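Local coordinates for protein phosphatidylserine synthase (PDB 3HSI) that belongs to the phospholipase D superfamily, whose members share a two-lobed alpha/beta fold, at residues 170-175 and 412-417. Residues are numbered along the deposited sequence; the frame is centred on the assembly and turned at random.
Sequences YRYDRY and QNQIRQ
Tyr172 holds CG anti to its own backbone N (chi1 -161°), and this carries the phenol out to helix 405-415, where it meets Gln414 and Ile415. Ile415 turns CG1 the other way, anti to its carbonyl carbon (chi1 -73°), so CG1 faces the phenol and CD1 reaches the Arg174 chain. The phenol meets the helix with its hydroxyl end. Tyr172 OH lies 3.6 Å from Ile415 CA and equally far from Gln414 CG. Ile415 CA sits at the ring edge, near its plane, so the helix backbone abuts the rim of the ring. Lower on the ring, Tyr172 CE2 packs against Ile415 CG1 at 4.3 Å.

The polar link is a water. It lies 3.1 Å from Tyr172 OH and donates to Gln414 O at 2.9 Å, so it joins the phenol to the helix backbone. A further link to Gln414 NE2 is implausibly short and doubtful. The Gln414 amide plane stands 82° from the phenol ring.

Arg174 adds an apolar touch through its aliphatic part. Its CD reaches Ile415 CD1 at 4.2 Å, and the two side chains cross at about a right angle. The guanidinium has its own partner one residue before 412-417, a salt bridge from Arg174 NH2 to Glu411 OE1. Leu365 also packs on Arg174 and Ile415.

Strand 171-179 belongs to one mixed sheet; helix 405-415 lies in the chain between strands 391-398 and 419-421 of the other. The contact is a buried seam between the two, consistent with the two-lobed alpha/beta fold of the phospholipase D superfamily.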
ATOM      1  N   TYR C 170     -15.494 -12.167 -26.395  1.00 19.33           N
ATOM      2  CA  TYR C 170     -16.124 -11.738 -25.172  1.00 18.80           C
ATOM      3  C   TYR C 170     -15.229 -12.025 -23.963  1.00 18.90           C
ATOM      4  O   TYR C 170     -14.234 -12.792 -24.026  1.00 17.88           O
ATOM      5  CB  TYR C 170     -17.540 -12.348 -24.990  1.00 18.72           C
ATOM      6  CG  TYR C 170     -17.498 -13.829 -24.774  1.00 19.20           C
ATOM      7  CD1 TYR C 170     -17.500 -14.355 -23.473  1.00 17.22           C
ATOM      8  CD2 TYR C 170     -17.418 -14.725 -25.872  1.00 18.60           C
ATOM      9  CE1 TYR C 170     -17.426 -15.731 -23.251  1.00 17.07           C
ATOM     10  CE2 TYR C 170     -17.364 -16.105 -25.660  1.00 17.46           C
ATOM     11  CZ  TYR C 170     -17.363 -16.600 -24.333  1.00 18.98           C
ATOM     12  OH  TYR C 170     -17.287 -17.954 -24.076  1.00 16.32           O
ATOM     13  N   ARG C 171     -15.593 -11.347 -22.883  1.00 18.73           N
ATOM     14  CA  ARG C 171     -14.989 -11.463 -21.574  1.00 19.70           C
ATOM     15  C   ARG C 171     -16.151 -11.857 -20.653  1.00 19.53           C
ATOM     16  O   ARG C 171     -17.123 -11.091 -20.504  1.00 19.20           O
ATOM     17  CB  ARG C 171     -14.395 -10.110 -21.172  1.00 19.57           C
ATOM     18  CG  ARG C 171     -13.605 -10.105 -19.878  1.00 21.70           C
ATOM     19  CD  ARG C 171     -12.675  -8.944 -19.872  1.00 25.74           C
ATOM     20  NE  ARG C 171     -11.982  -8.789 -18.602  1.00 31.96           N
ATOM     21  CZ  ARG C 171     -10.993  -9.588 -18.202  1.00 34.97           C
ATOM     22  NH1 ARG C 171     -10.606 -10.605 -18.971  1.00 36.60           N
ATOM     23  NH2 ARG C 171     -10.372  -9.364 -17.046  1.00 35.49           N
ATOM     24  N   TYR C 172     -16.056 -13.059 -20.083  1.00 20.61           N
ATOM     25  CA  TYR C 172     -17.154 -13.727 -19.361  1.00 21.46           C
ATOM     26  C   TYR C 172     -17.297 -13.173 -17.958  1.00 22.49           C
ATOM     27  O   TYR C 172     -16.307 -13.049 -17.216  1.00 22.64           O
ATOM     28  CB  TYR C 172     -16.894 -15.234 -19.318  1.00 21.60           C
ATOM     29  CG  TYR C 172     -18.073 -16.161 -19.033  1.00 22.71           C
ATOM     30  CD1 TYR C 172     -19.382 -15.839 -19.424  1.00 22.45           C
ATOM     31  CD2 TYR C 172     -17.855 -17.406 -18.416  1.00 22.13           C
ATOM     32  CE1 TYR C 172     -20.454 -16.719 -19.186  1.00 22.50           C
ATOM     33  CE2 TYR C 172     -18.900 -18.293 -18.174  1.00 23.52           C
ATOM     34  CZ  TYR C 172     -20.199 -17.946 -18.566  1.00 23.88           C
ATOM     35  OH  TYR C 172     -21.216 -18.831 -18.337  1.00 21.77           O
ATOM     36  N   ASP C 173     -18.516 -12.781 -17.603  1.00 22.63           N
ATOM     37  CA  ASP C 173     -18.788 -12.376 -16.238  1.00 23.87           C
ATOM     38  C   ASP C 173     -20.116 -13.021 -15.801  1.00 24.71           C
ATOM     39  O   ASP C 173     -20.695 -13.876 -16.535  1.00 23.58           O
ATOM     40  CB  ASP C 173     -18.813 -10.820 -16.138  1.00 24.61           C
ATOM     41  CG  ASP C 173     -18.276 -10.292 -14.796  1.00 27.18           C
ATOM     42  OD1 ASP C 173     -18.909 -10.565 -13.769  1.00 31.36           O
ATOM     43  OD2 ASP C 173     -17.234  -9.600 -14.754  1.00 28.62           O
ATOM     44  N   ARG C 174     -20.597 -12.629 -14.617  1.00 24.37           N
ATOM     45  CA  ARG C 174     -21.918 -13.034 -14.157  1.00 24.72           C
ATOM     46  C   ARG C 174     -22.833 -11.842 -14.099  1.00 24.30           C
ATOM     47  O   ARG C 174     -22.373 -10.736 -13.912  1.00 23.64           O
ATOM     48  CB  ARG C 174     -21.837 -13.647 -12.772  1.00 25.46           C
ATOM     49  CG  ARG C 174     -21.281 -15.025 -12.766  1.00 27.76           C
ATOM     50  CD  ARG C 174     -21.092 -15.474 -11.343  1.00 29.61           C
ATOM     51  NE  ARG C 174     -22.353 -15.797 -10.686  1.00 28.76           N
ATOM     52  CZ  ARG C 174     -22.552 -15.722  -9.371  1.00 29.12           C
ATOM     53  NH1 ARG C 174     -21.585 -15.307  -8.565  1.00 31.10           N
ATOM     54  NH2 ARG C 174     -23.711 -16.093  -8.856  1.00 30.61           N
ATOM     55  N   TYR C 175     -24.140 -12.060 -14.280  1.00 23.67           N
ATOM     56  CA  TYR C 175     -25.074 -10.940 -14.391  1.00 23.10           C
ATOM     57  C   TYR C 175     -26.357 -11.303 -13.686  1.00 23.27           C
ATOM     58  O   TYR C 175     -26.971 -12.328 -14.001  1.00 22.15           O
ATOM     59  CB  TYR C 175     -25.376 -10.615 -15.882  1.00 23.68           C
ATOM     60  CG  TYR C 175     -24.191 -10.887 -16.789  1.00 21.62           C
ATOM     61  CD1 TYR C 175     -23.240  -9.905 -17.047  1.00 20.97           C
ATOM     62  CD2 TYR C 175     -23.991 -12.150 -17.333  1.00 22.30           C
ATOM     63  CE1 TYR C 175     -22.155 -10.157 -17.871  1.00 21.19           C
ATOM     64  CE2 TYR C 175     -22.892 -12.423 -18.145  1.00 20.00           C
ATOM     65  CZ  TYR C 175     -21.976 -11.436 -18.400  1.00 20.83           C
ATOM     66  OH  TYR C 175     -20.888 -11.741 -19.185  1.00 19.87           O
ATOM     67  N   GLN C 412     -24.692 -22.182 -12.579  1.00 23.23           N
ATOM     68  CA  GLN C 412     -23.389 -22.839 -12.330  1.00 24.02           C
ATOM     69  C   GLN C 412     -23.044 -23.849 -13.453  1.00 24.20           C
ATOM     70  O   GLN C 412     -21.885 -23.997 -13.806  1.00 23.39           O
ATOM     71  CB  GLN C 412     -23.376 -23.536 -10.973  1.00 23.51           C
ATOM     72  CG  GLN C 412     -23.059 -22.634  -9.769  1.00 25.81           C
ATOM     73  CD  GLN C 412     -23.245 -23.393  -8.433  1.00 26.85           C
ATOM     74  OE1 GLN C 412     -23.747 -24.494  -8.423  1.00 30.64           O
ATOM     75  NE2 GLN C 412     -22.872 -22.786  -7.326  1.00 28.29           N
ATOM     76  N   ASN C 413     -24.061 -24.537 -13.993  1.00 23.98           N
ATOM     77  CA  ASN C 413     -23.852 -25.477 -15.092  1.00 24.55           C
ATOM     78  C   ASN C 413     -23.484 -24.784 -16.396  1.00 24.21           C
ATOM     79  O   ASN C 413     -22.716 -25.327 -17.175  1.00 24.43           O
ATOM     80  CB  ASN C 413     -25.066 -26.395 -15.304  1.00 25.01           C
ATOM     81  CG  ASN C 413     -25.117 -27.532 -14.282  1.00 28.27           C
ATOM     82  OD1 ASN C 413     -24.080 -27.917 -13.725  1.00 33.36           O
ATOM     83  ND2 ASN C 413     -26.313 -28.041 -14.002  1.00 28.00           N
ATOM     84  N   GLN C 414     -24.060 -23.600 -16.640  1.00 23.66           N
ATOM     85  CA  GLN C 414     -23.636 -22.777 -17.763  1.00 22.54           C
ATOM     86  C   GLN C 414     -22.166 -22.394 -17.589  1.00 22.17           C
ATOM     87  O   GLN C 414     -21.358 -22.532 -18.519  1.00 21.34           O
ATOM     88  CB  GLN C 414     -24.490 -21.529 -17.910  1.00 21.94           C
ATOM     89  CG  GLN C 414     -24.170 -20.750 -19.184  1.00 21.68           C
ATOM     90  CD  GLN C 414     -24.160 -21.647 -20.443  1.00 25.38           C
ATOM     91  OE1 GLN C 414     -25.185 -22.175 -20.859  1.00 23.18           O
ATOM     92  NE2 GLN C 414     -22.989 -21.814 -21.039  1.00 28.26           N
ATOM     93  N   ILE C 415     -21.831 -21.928 -16.396  1.00 21.71           N
ATOM     94  CA  ILE C 415     -20.456 -21.557 -16.093  1.00 21.57           C
ATOM     95  C   ILE C 415     -19.472 -22.694 -16.382  1.00 22.21           C
ATOM     96  O   ILE C 415     -18.448 -22.465 -17.037  1.00 21.96           O
ATOM     97  CB  ILE C 415     -20.301 -21.026 -14.659  1.00 21.73           C
ATOM     98  CG1 ILE C 415     -20.912 -19.638 -14.561  1.00 20.92           C
ATOM     99  CG2 ILE C 415     -18.807 -20.919 -14.260  1.00 21.47           C
ATOM    100  CD1 ILE C 415     -21.246 -19.216 -13.139  1.00 22.17           C
ATOM    101  N   ARG C 416     -19.819 -23.921 -15.970  1.00 21.73           N
ATOM    102  CA  ARG C 416     -18.928 -25.077 -16.100  1.00 21.21           C
ATOM    103  C   ARG C 416     -18.752 -25.584 -17.529  1.00 21.69           C
ATOM    104  O   ARG C 416     -17.871 -26.433 -17.771  1.00 20.66           O
ATOM    105  CB  ARG C 416     -19.454 -26.216 -15.231  1.00 21.65           C
ATOM    106  CG  ARG C 416     -19.284 -25.943 -13.734  1.00 21.31           C
ATOM    107  CD  ARG C 416     -19.782 -27.127 -12.929  1.00 24.94           C
ATOM    108  NE  ARG C 416     -19.751 -26.864 -11.498  1.00 27.77           N
ATOM    109  CZ  ARG C 416     -20.822 -26.882 -10.698  1.00 29.45           C
ATOM    110  NH1 ARG C 416     -22.038 -27.131 -11.190  1.00 26.09           N
ATOM    111  NH2 ARG C 416     -20.673 -26.608  -9.400  1.00 27.23           N
ATOM    112  N   GLN C 417     -19.582 -25.079 -18.466  1.00 20.67           N
ATOM    113  CA  GLN C 417     -19.603 -25.612 -19.841  1.00 20.66           C
ATOM    114  C   GLN C 417     -18.242 -25.591 -20.512  1.00 20.52           C
ATOM    115  O   GLN C 417     -17.863 -26.575 -21.138  1.00 21.00           O
ATOM    116  CB  GLN C 417     -20.615 -24.905 -20.764  1.00 19.88           C
ATOM    117  CG  GLN C 417     -22.088 -25.199 -20.470  1.00 19.76           C
ATOM    118  CD  GLN C 417     -22.432 -26.673 -20.684  1.00 22.39           C
ATOM    119  OE1 GLN C 417     -21.795 -27.370 -21.482  1.00 20.49           O
ATOM    120  NE2 GLN C 417     -23.415 -27.161 -19.935  1.00 23.56           N
TER
HETATM  121  O   HOH W   1     -20.767 -20.727 -20.685  1.00 17.87           O